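Local structure of phenylalanine--tRNA ligase beta subunit (Pyrococcus horikoshii, 2CXI) at residues Leu296-Asn299 and Asp300-Lys304. The protein forms, with the alpha subunit, the tetrameric enzyme that charges tRNA(Phe) with L-phenylalanine at the expense of ATP. Residues are numbered along the deposited sequence; the frame is centred on the assembly and turned at random.
Sequences LELN and DGEIK
The side-chain amide of Asn299 and the carboxylate of Glu302 lie face against face, their planes 17° apart, with Asn299 ND2 3.7 Å from Glu302 CD. At its edge the carboxylate turns OE1 to the backbone N of Asn299, a fairly straight bond of 2.9 Å made through the anti lone pair, away from the other oxygen. The amide answers in the reverse direction: Asn299 OD1 takes the N-H of Glu302 at 2.9 Å, the donor tilted 27° from the carbonyl plane. These two reciprocal bonds make a capping box, with Asn299 as N-cap of helix 300-309. Asn299 CG sits between its own backbone N and carbonyl carbon (chi1 59°), which points OD1 at the backbone N-H of Glu302; the Glu302 chain runs extended beyond CG and brings OE1 up to the loop. The first helical bond follows, Ile303 N to Asn299 O at 3.1 Å.

On the inner flank, Leu298 CB rests on Ile303 CG1 at 3.7 Å, and Ile303 goes on to touch Leu287 and Arg291 of helix 287-294. Arg291 NH1 hydrogen-bonds to Leu298 O and forms a salt bridge with Asp300 OD1, tying helix 287-294 to the residues just before and just after Asn299. The cap lies at the surface of the B5 domain, between two of its helices, with Ile303 buried beneath it. Chemically, the box gives the Glu302 N-H a side-chain acceptor in the opening turn and the Asn299 N-H a carboxylate, and the acidic groups of Asp300 and Glu302 at this N-terminus probably interact favourably with the helix dipole.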
loop_
_atom_site.group_PDB
_atom_site.type_symbol
_atom_site.label_atom_id
_atom_site.label_comp_id
_atom_site.label_asym_id
_atom_site.label_seq_id
_atom_site.Cartn_x
_atom_site.Cartn_y
_atom_site.Cartn_z
ATOM N N LEU A 296 8.649 16.927 -60.057
ATOM C CA LEU A 296 8.371 18.304 -59.680
ATOM C C LEU A 296 9.674 19.039 -59.392
ATOM O O LEU A 296 10.605 18.464 -58.844
ATOM C CB LEU A 296 7.438 18.364 -58.462
ATOM C CG LEU A 296 5.964 17.993 -58.709
ATOM C CD1 LEU A 296 5.251 17.668 -57.425
ATOM C CD2 LEU A 296 5.205 19.087 -59.482
ATOM N N GLU A 297 9.746 20.312 -59.741
ATOM C CA GLU A 297 10.931 21.081 -59.370
ATOM C C GLU A 297 10.645 21.921 -58.130
ATOM O O GLU A 297 10.348 23.116 -58.210
ATOM C CB GLU A 297 11.457 21.916 -60.554
ATOM C CG GLU A 297 12.277 21.091 -61.552
ATOM C CD GLU A 297 13.328 20.198 -60.879
ATOM O OE1 GLU A 297 14.181 20.721 -60.119
ATOM O OE2 GLU A 297 13.317 18.962 -61.111
ATOM N N LEU A 298 10.664 21.277 -56.978
ATOM C CA LEU A 298 10.436 21.989 -55.745
ATOM C C LEU A 298 11.786 22.063 -55.069
ATOM O O LEU A 298 12.502 21.064 -55.038
ATOM C CB LEU A 298 9.458 21.214 -54.862
ATOM C CG LEU A 298 8.057 20.934 -55.401
ATOM C CD1 LEU A 298 7.461 19.774 -54.619
ATOM C CD2 LEU A 298 7.167 22.173 -55.355
ATOM N N ASN A 299 12.147 23.231 -54.532
ATOM C CA ASN A 299 13.427 23.321 -53.835
ATOM C C ASN A 299 13.283 22.722 -52.446
ATOM O O ASN A 299 12.176 22.325 -52.065
ATOM C CB ASN A 299 13.982 24.762 -53.804
ATOM C CG ASN A 299 13.048 25.748 -53.141
ATOM O OD1 ASN A 299 12.570 25.526 -52.026
ATOM N ND2 ASN A 299 12.810 26.882 -53.812
ATOM N N ASP A 300 14.376 22.654 -51.682
ATOM C CA ASP A 300 14.317 22.036 -50.357
ATOM C C ASP A 300 13.324 22.687 -49.399
ATOM O O ASP A 300 12.648 21.964 -48.645
ATOM C CB ASP A 300 15.694 21.963 -49.722
ATOM C CG ASP A 300 16.628 21.055 -50.487
ATOM O OD1 ASP A 300 16.179 20.349 -51.426
ATOM O OD2 ASP A 300 17.829 20.962 -50.205
ATOM N N GLY A 301 13.255 24.029 -49.428
ATOM C CA GLY A 301 12.317 24.802 -48.622
ATOM C C GLY A 301 10.851 24.514 -48.971
ATOM O O GLY A 301 9.997 24.420 -48.081
ATOM N N GLU A 302 10.557 24.395 -50.262
ATOM C CA GLU A 302 9.192 24.069 -50.693
ATOM C C GLU A 302 8.754 22.669 -50.242
ATOM O O GLU A 302 7.614 22.472 -49.769
ATOM C CB GLU A 302 9.053 24.229 -52.198
ATOM C CG GLU A 302 9.049 25.695 -52.599
ATOM C CD GLU A 302 9.254 25.892 -54.081
ATOM O OE1 GLU A 302 9.998 25.107 -54.711
ATOM O OE2 GLU A 302 8.643 26.842 -54.610
ATOM N N ILE A 303 9.666 21.714 -50.373
ATOM C CA ILE A 303 9.397 20.348 -49.925
ATOM C C ILE A 303 9.214 20.352 -48.415
ATOM O O ILE A 303 8.275 19.724 -47.895
ATOM C CB ILE A 303 10.513 19.361 -50.337
ATOM C CG1 ILE A 303 10.609 19.297 -51.874
ATOM C CG2 ILE A 303 10.198 17.953 -49.753
ATOM C CD1 ILE A 303 11.812 18.565 -52.385
ATOM N N LYS A 304 10.090 21.064 -47.696
ATOM C CA LYS A 304 9.903 21.163 -46.245
ATOM C C LYS A 304 8.482 21.650 -45.868
ATOM O O LYS A 304 7.838 21.088 -44.987
ATOM C CB LYS A 304 10.983 22.040 -45.595
ATOM C CG LYS A 304 10.750 22.292 -44.102
ATOM C CD LYS A 304 12.038 22.684 -43.397
ATOM C CE LYS A 304 11.701 23.395 -42.095
ATOM N NZ LYS A 304 12.829 23.346 -41.196
#